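Local coordinates for protein acetamidase (Bacillus halodurans, PDB 2II1) that binds calcium ions and, as a member of the acetamidase/formamidase family, probably hydrolyses carbon-nitrogen bonds in linear amides, at residues 154-159 / 229-234; 240-245 / 269-274. All blocks are in the same frame, centred on the assembly; numbering follows the deposited sequence.

Contact 1. Residues 154-159 / 229-234. With CA (calcium ion), chain E.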
ATOM      1  N   GLY A 154     -11.896   9.924  12.274  1.00 11.12           N
ATOM      2  CA  GLY A 154     -13.121   9.590  11.570  1.00  9.75           C
ATOM      3  C   GLY A 154     -12.988   8.299  10.764  1.00 11.07           C
ATOM      4  O   GLY A 154     -12.335   7.354  11.217  1.00 10.43           O
ATOM      5  N   ASN A 155     -13.550   8.293   9.553  1.00 10.81           N
ATOM      6  CA  ASN A 155     -13.677   7.097   8.714  1.00 10.23           C
ATOM      7  C   ASN A 155     -12.352   6.728   8.009  1.00 10.95           C
ATOM      8  O   ASN A 155     -12.182   6.916   6.796  1.00  8.08           O
ATOM      9  CB  ASN A 155     -14.803   7.307   7.724  1.00 11.97           C
ATOM     10  CG  ASN A 155     -15.351   6.025   7.186  1.00 16.43           C
ATOM     11  OD1 ASN A 155     -15.016   4.918   7.653  1.00  9.40           O
ATOM     12  ND2 ASN A 155     -16.186   6.150   6.174  1.00 15.16           N
ATOM     13  N   LEU A 156     -11.409   6.242   8.820  1.00 10.61           N
ATOM     14  CA  LEU A 156     -10.020   5.990   8.384  1.00 14.16           C
ATOM     15  C   LEU A 156      -9.885   4.647   7.677  1.00 15.18           C
ATOM     16  O   LEU A 156      -8.972   4.470   6.864  1.00 18.04           O
ATOM     17  CB  LEU A 156      -9.056   6.016   9.604  1.00 15.56           C
ATOM     18  CG  LEU A 156      -8.794   7.356  10.314  1.00 13.05           C
ATOM     19  CD1 LEU A 156      -7.903   7.257  11.542  1.00  8.52           C
ATOM     20  CD2 LEU A 156      -8.184   8.390   9.366  1.00  7.53           C
ATOM     21  N   ASP A 157     -10.779   3.704   8.013  1.00 11.54           N
ATOM     22  CA  ASP A 157     -10.694   2.324   7.539  1.00 12.62           C
ATOM     23  C   ASP A 157      -9.258   1.812   7.369  1.00 11.30           C
ATOM     24  O   ASP A 157      -8.837   1.403   6.282  1.00 13.03           O
ATOM     25  CB  ASP A 157     -11.561   2.137   6.286  1.00 12.92           C
ATOM     26  CG  ASP A 157     -13.038   2.313   6.584  1.00 13.70           C
ATOM     27  OD1 ASP A 157     -13.459   2.001   7.723  1.00 15.88           O
ATOM     28  OD2 ASP A 157     -13.786   2.753   5.694  1.00 11.40           O
ATOM     29  N   THR A 158      -8.533   1.818   8.489  1.00 13.83           N
ATOM     30  CA  THR A 158      -7.126   1.430   8.556  1.00 11.50           C
ATOM     31  C   THR A 158      -7.055   0.132   9.338  1.00 12.20           C
ATOM     32  O   THR A 158      -7.423   0.076  10.526  1.00 11.13           O
ATOM     33  CB  THR A 158      -6.286   2.598   9.191  1.00 11.26           C
ATOM     34  OG1 THR A 158      -6.303   3.711   8.295  1.00 12.34           O
ATOM     35  CG2 THR A 158      -4.839   2.230   9.474  1.00  9.36           C
ATOM     36  N   LYS A 159      -6.597  -0.926   8.669  1.00 13.54           N
ATOM     37  CA  LYS A 159      -6.626  -2.271   9.227  1.00 13.54           C
ATOM     38  C   LYS A 159      -5.613  -2.494  10.344  1.00 12.16           C
ATOM     39  O   LYS A 159      -5.707  -3.470  11.097  1.00 11.35           O
ATOM     40  CB  LYS A 159      -6.496  -3.349   8.114  1.00 13.80           C
ATOM     41  CG  LYS A 159      -5.075  -3.641   7.619  1.00 12.04           C
ATOM     42  CD  LYS A 159      -5.053  -4.763   6.591  1.00 13.45           C
ATOM     43  CE  LYS A 159      -3.634  -5.004   6.110  1.00 16.56           C
ATOM     44  NZ  LYS A 159      -3.481  -6.143   5.157  1.00 21.31           N
ATOM     45  N   ILE A 229      -0.629   8.759   9.339  1.00  9.55           N
ATOM     46  CA  ILE A 229      -1.859   8.688   8.549  1.00 10.77           C
ATOM     47  C   ILE A 229      -2.290  10.075   7.991  1.00 10.34           C
ATOM     48  O   ILE A 229      -2.294  11.104   8.705  1.00  8.46           O
ATOM     49  CB  ILE A 229      -2.998   8.105   9.412  1.00  6.76           C
ATOM     50  CG1 ILE A 229      -2.611   6.727   9.936  1.00  8.92           C
ATOM     51  CG2 ILE A 229      -4.260   7.960   8.590  1.00  8.15           C
ATOM     52  CD1 ILE A 229      -3.489   6.221  11.034  1.00 13.06           C
ATOM     53  N   ALA A 230      -2.681  10.100   6.721  1.00  8.38           N
ATOM     54  CA  ALA A 230      -3.250  11.302   6.140  1.00  9.96           C
ATOM     55  C   ALA A 230      -4.416  10.981   5.221  1.00  6.41           C
ATOM     56  O   ALA A 230      -4.446   9.932   4.570  1.00  8.08           O
ATOM     57  CB  ALA A 230      -2.179  12.123   5.405  1.00 10.23           C
ATOM     58  N   SER A 231      -5.381  11.903   5.180  1.00 11.14           N
ATOM     59  CA  SER A 231      -6.514  11.813   4.265  1.00  9.39           C
ATOM     60  C   SER A 231      -6.642  13.039   3.372  1.00 11.02           C
ATOM     61  O   SER A 231      -6.433  14.178   3.828  1.00  8.81           O
ATOM     62  CB  SER A 231      -7.824  11.637   5.041  1.00  8.38           C
ATOM     63  OG  SER A 231      -7.732  10.473   5.823  1.00 10.39           O
ATOM     64  N   ALA A 232      -7.044  12.786   2.130  1.00  7.84           N
ATOM     65  CA  ALA A 232      -7.184  13.820   1.126  1.00  9.95           C
ATOM     66  C   ALA A 232      -8.234  13.451   0.094  1.00  9.01           C
ATOM     67  O   ALA A 232      -8.769  12.352   0.085  1.00 10.97           O
ATOM     68  CB  ALA A 232      -5.833  14.068   0.475  1.00 10.51           C
ATOM     69  N   GLU A 233      -8.516  14.388  -0.799  1.00 11.17           N
ATOM     70  CA  GLU A 233      -9.508  14.195  -1.839  1.00 11.39           C
ATOM     71  C   GLU A 233      -9.063  13.135  -2.844  1.00 10.88           C
ATOM     72  O   GLU A 233      -9.885  12.414  -3.410  1.00 12.56           O
ATOM     73  CB  GLU A 233      -9.730  15.510  -2.585  1.00 12.16           C
ATOM     74  CG  GLU A 233     -10.076  16.734  -1.722  1.00 20.81           C
ATOM     75  CD  GLU A 233     -11.460  16.685  -1.163  1.00 31.48           C
ATOM     76  OE1 GLU A 233     -12.191  15.704  -1.450  1.00 43.20           O
ATOM     77  OE2 GLU A 233     -11.823  17.643  -0.445  1.00 42.80           O
ATOM     78  N   THR A 234      -7.756  13.053  -3.058  1.00 10.39           N
ATOM     79  CA  THR A 234      -7.160  12.065  -3.943  1.00 11.19           C
ATOM     80  C   THR A 234      -6.210  11.161  -3.144  1.00 12.83           C
ATOM     81  O   THR A 234      -5.640  11.558  -2.114  1.00 13.17           O
ATOM     82  CB  THR A 234      -6.406  12.752  -5.105  1.00 11.59           C
ATOM     83  OG1 THR A 234      -5.285  13.477  -4.581  1.00 16.16           O
ATOM     84  CG2 THR A 234      -7.334  13.718  -5.858  1.00  9.13           C
TER
HETATM   85 CA    CA E 400     -15.723   2.744   7.141  1.00 15.04          CA
HETATM   86  O   HOH W   1     -16.428   3.521   5.046  1.00 14.95           O
HETATM   87  O   HOH W   2     -16.539   0.577   6.324  1.00 22.75           O
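L156 and I229 touch across this contact, and the residues beside L156 hold a calcium ion. Where strand 153-155 ends the chain turns a corner, and N155 sits at the centre of an inverse gamma turn, closed by a weak bond from L156 N to G154 O. With its CG anti to the backbone N (chi1 -159°), N155 swings its amide away from strand 225-232, and OD1 binds the calcium at 2.3 Å. ND2 donates to a water that is itself a calcium ligand, and also to the carbonyl of G147; the two bonds fix which way round the amide sits. L156 faces the strand with one branch: its CD2 methyl lies 4.0 Å from I229 CG2 and 4.1 Å from S231 OG, the side chains of L156 and I229 set at a slant to each other. S231 OG has its polar partner in T282. The short segment thus carries a calcium site on one side and apolar packing against the nine-stranded sheet on the other. D157, at an unusual backbone phi of 34°, grips the same ion with both carboxylate oxygens, OD1 at 2.5 Å and OD2 at 2.4 Å; D182 and two waters bind it too. N278 donates to OD2, a second-shell bond that probably helps to hold the carboxylate in place. T158 turns back to the strand, its CG2 only grazing I229 CD1 at 4.5 Å, while its hydroxyl is paired with S274. K159 leaves the contact and makes a salt bridge to D270 of the second subunit.

Contact 2. Residues 240-245 / 269-274; sequences VQATKN and GDLYVS
L271 CD1 reaches from strand 270-275 to helix 235-253 and meets two successive residues, the T243 hydroxyl and the A242 methyl. CD1 lies 3.6 Å from T243 OG1 and 4.5 Å from A242 CB. The leucine gets there because its CG is anti to its backbone N (chi1 179°), which carries the branch out from the strand to the helix, and it meets the T243 side chain at about a right angle. Around this spot L271 also packs on A239, one helical turn before T243, and on I276 of the second subunit. The helix thus packs on the sheet at its outermost strand within this chain, 270-275, with A242 also against A230 of strand 225-232 and T243 against F285 of strand 281-288.

The polar bonds lie within the helix. T243 OG1, beside its own backbone N at chi1 -55°, bonds back to the carbonyl of A239. Farther round the helix, Q241 NE2 donates to N245 OD1 at 2.9 Å, tilted 30° from the carbonyl plane of N245, while the acceptor lies nearly in the amide plane of Q241. On the strand, D270 OD1 accepts a bond from the backbone N of D189 of the second subunit.

Between these two segments helix and strand therefore meet through van der Waals contact alone: a leucine can rest against a threonine hydroxyl without stranding it, because the helix backbone satisfies that oxygen.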
ATOM      1  N   VAL A 240       1.177  11.562  -0.601  1.00  5.75           N
ATOM      2  CA  VAL A 240       2.173  12.610  -0.413  1.00  6.51           C
ATOM      3  C   VAL A 240       2.118  13.251   0.990  1.00  7.28           C
ATOM      4  O   VAL A 240       3.166  13.479   1.595  1.00  9.06           O
ATOM      5  CB  VAL A 240       2.079  13.717  -1.525  1.00  5.60           C
ATOM      6  CG1 VAL A 240       2.989  14.891  -1.159  1.00  9.50           C
ATOM      7  CG2 VAL A 240       2.431  13.128  -2.909  1.00  3.97           C
ATOM      8  N   GLN A 241       0.916  13.522   1.516  1.00  7.59           N
ATOM      9  CA  GLN A 241       0.766  14.012   2.884  1.00  8.67           C
ATOM     10  C   GLN A 241       1.246  13.026   3.965  1.00  9.02           C
ATOM     11  O   GLN A 241       1.946  13.456   4.876  1.00 10.65           O
ATOM     12  CB  GLN A 241      -0.659  14.405   3.217  1.00  6.47           C
ATOM     13  CG  GLN A 241      -0.762  15.225   4.476  1.00 14.29           C
ATOM     14  CD  GLN A 241      -0.065  16.585   4.345  1.00 15.49           C
ATOM     15  OE1 GLN A 241      -0.327  17.336   3.410  1.00 16.40           O
ATOM     16  NE2 GLN A 241       0.848  16.872   5.253  1.00 11.63           N
ATOM     17  N   ALA A 242       0.863  11.750   3.915  1.00 10.17           N
ATOM     18  CA  ALA A 242       1.350  10.779   4.909  1.00  9.90           C
ATOM     19  C   ALA A 242       2.866  10.701   4.946  1.00 10.59           C
ATOM     20  O   ALA A 242       3.477  10.511   6.021  1.00  9.52           O
ATOM     21  CB  ALA A 242       0.781   9.346   4.652  1.00 11.37           C
ATOM     22  N   THR A 243       3.449  10.736   3.754  1.00  8.44           N
ATOM     23  CA  THR A 243       4.878  10.650   3.552  1.00 11.01           C
ATOM     24  C   THR A 243       5.593  11.893   4.125  1.00  9.07           C
ATOM     25  O   THR A 243       6.579  11.768   4.843  1.00  8.41           O
ATOM     26  CB  THR A 243       5.225  10.442   2.037  1.00  8.87           C
ATOM     27  OG1 THR A 243       4.525   9.287   1.552  1.00  7.16           O
ATOM     28  CG2 THR A 243       6.729  10.271   1.831  1.00  7.01           C
ATOM     29  N   LYS A 244       5.098  13.076   3.801  1.00 10.13           N
ATOM     30  CA  LYS A 244       5.668  14.313   4.329  1.00 12.30           C
ATOM     31  C   LYS A 244       5.570  14.439   5.838  1.00 11.96           C
ATOM     32  O   LYS A 244       6.456  15.030   6.440  1.00 11.53           O
ATOM     33  CB  LYS A 244       5.035  15.516   3.659  1.00 12.92           C
ATOM     34  CG  LYS A 244       5.556  15.677   2.221  1.00 23.67           C
ATOM     35  CD  LYS A 244       4.956  16.889   1.517  1.00 25.88           C
ATOM     36  CE  LYS A 244       5.607  17.132   0.156  1.00 23.50           C
ATOM     37  NZ  LYS A 244       5.387  18.539  -0.298  1.00 25.67           N
ATOM     38  N   ASN A 245       4.506  13.886   6.430  1.00  9.75           N
ATOM     39  CA  ASN A 245       4.320  13.838   7.908  1.00 10.03           C
ATOM     40  C   ASN A 245       5.377  12.998   8.627  1.00 10.11           C
ATOM     41  O   ASN A 245       5.902  13.378   9.695  1.00 12.45           O
ATOM     42  CB  ASN A 245       2.937  13.298   8.273  1.00  8.19           C
ATOM     43  CG  ASN A 245       1.809  14.264   7.939  1.00 11.18           C
ATOM     44  OD1 ASN A 245       2.050  15.350   7.425  1.00  7.68           O
ATOM     45  ND2 ASN A 245       0.564  13.865   8.249  1.00  5.26           N
ATOM     46  N   GLY A 269      11.250   2.554   4.461  1.00  6.60           N
ATOM     47  CA  GLY A 269       9.863   2.665   4.862  1.00 11.23           C
ATOM     48  C   GLY A 269       8.934   2.221   3.770  1.00  9.28           C
ATOM     49  O   GLY A 269       9.361   2.030   2.639  1.00 11.86           O
ATOM     50  N   ASP A 270       7.654   2.070   4.098  1.00  9.49           N
ATOM     51  CA  ASP A 270       6.652   1.738   3.076  1.00 10.50           C
ATOM     52  C   ASP A 270       5.413   2.617   3.120  1.00  9.44           C
ATOM     53  O   ASP A 270       4.868   2.890   4.190  1.00  9.24           O
ATOM     54  CB  ASP A 270       6.222   0.296   3.246  1.00  9.81           C
ATOM     55  CG  ASP A 270       7.340  -0.680   2.977  1.00 10.61           C
ATOM     56  OD1 ASP A 270       7.625  -0.954   1.794  1.00 11.18           O
ATOM     57  OD2 ASP A 270       7.919  -1.201   3.952  1.00  9.86           O
ATOM     58  N   LEU A 271       4.938   3.022   1.942  1.00  7.85           N
ATOM     59  CA  LEU A 271       3.716   3.764   1.817  1.00  8.55           C
ATOM     60  C   LEU A 271       2.625   2.749   1.573  1.00  9.10           C
ATOM     61  O   LEU A 271       2.713   1.958   0.660  1.00  8.03           O
ATOM     62  CB  LEU A 271       3.785   4.733   0.626  1.00  8.10           C
ATOM     63  CG  LEU A 271       2.571   5.587   0.317  1.00 12.36           C
ATOM     64  CD1 LEU A 271       2.249   6.531   1.464  1.00  9.81           C
ATOM     65  CD2 LEU A 271       2.872   6.326  -0.998  1.00 11.50           C
ATOM     66  N   TYR A 272       1.583   2.809   2.394  1.00 12.37           N
ATOM     67  CA  TYR A 272       0.433   1.920   2.301  1.00 12.35           C
ATOM     68  C   TYR A 272      -0.864   2.700   2.124  1.00 10.94           C
ATOM     69  O   TYR A 272      -0.970   3.870   2.489  1.00 11.66           O
ATOM     70  CB  TYR A 272       0.289   1.088   3.580  1.00 13.11           C
ATOM     71  CG  TYR A 272       1.399   0.093   3.864  1.00 12.12           C
ATOM     72  CD1 TYR A 272       1.670  -0.959   2.972  1.00 13.97           C
ATOM     73  CD2 TYR A 272       2.166   0.187   5.022  1.00 11.31           C
ATOM     74  CE1 TYR A 272       2.671  -1.878   3.225  1.00 14.62           C
ATOM     75  CE2 TYR A 272       3.167  -0.740   5.292  1.00  9.93           C
ATOM     76  CZ  TYR A 272       3.413  -1.762   4.386  1.00 13.98           C
ATOM     77  OH  TYR A 272       4.390  -2.674   4.654  1.00 14.34           O
ATOM     78  N   VAL A 273      -1.847   1.982   1.607  1.00 10.01           N
ATOM     79  CA  VAL A 273      -3.182   2.464   1.330  1.00 12.57           C
ATOM     80  C   VAL A 273      -4.115   1.927   2.404  1.00  9.46           C
ATOM     81  O   VAL A 273      -4.102   0.727   2.696  1.00 10.03           O
ATOM     82  CB  VAL A 273      -3.649   1.946  -0.055  1.00 14.45           C
ATOM     83  CG1 VAL A 273      -5.150   2.032  -0.203  1.00 12.50           C
ATOM     84  CG2 VAL A 273      -2.919   2.678  -1.203  1.00 15.88           C
ATOM     85  N   SER A 274      -4.928   2.804   2.989  1.00  9.01           N
ATOM     86  CA  SER A 274      -5.903   2.384   3.986  1.00  8.98           C
ATOM     87  C   SER A 274      -7.212   2.020   3.315  1.00 10.36           C
ATOM     88  O   SER A 274      -7.676   0.898   3.455  1.00  8.96           O
ATOM     89  CB  SER A 274      -6.142   3.462   5.057  1.00  8.08           C
ATOM     90  OG  SER A 274      -5.049   3.523   5.962  1.00 13.98           O
TER

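In the fold
Both contacts are buried, but the centre of contact 1 lies about 8 Å from the centre of the chain, that of contact 2 about 16 Å. They share the nine-stranded sheet: contact 1 uses its inner strand 225-232, contact 2 its outermost strand within this chain, 270-275, and the helix that directly follows 225-232. Contact 1 is mixed, with calcium ligands next to aliphatic packing; contact 2 is van der Waals contact only, a leucine methyl against a threonine hydroxyl and an alanine methyl. They touch directly, through a probable hydrogen bond between T158 OG1 and S274 OG (2.7 Å) and through A230 packing against Q241 and A242. Each also reaches the second subunit.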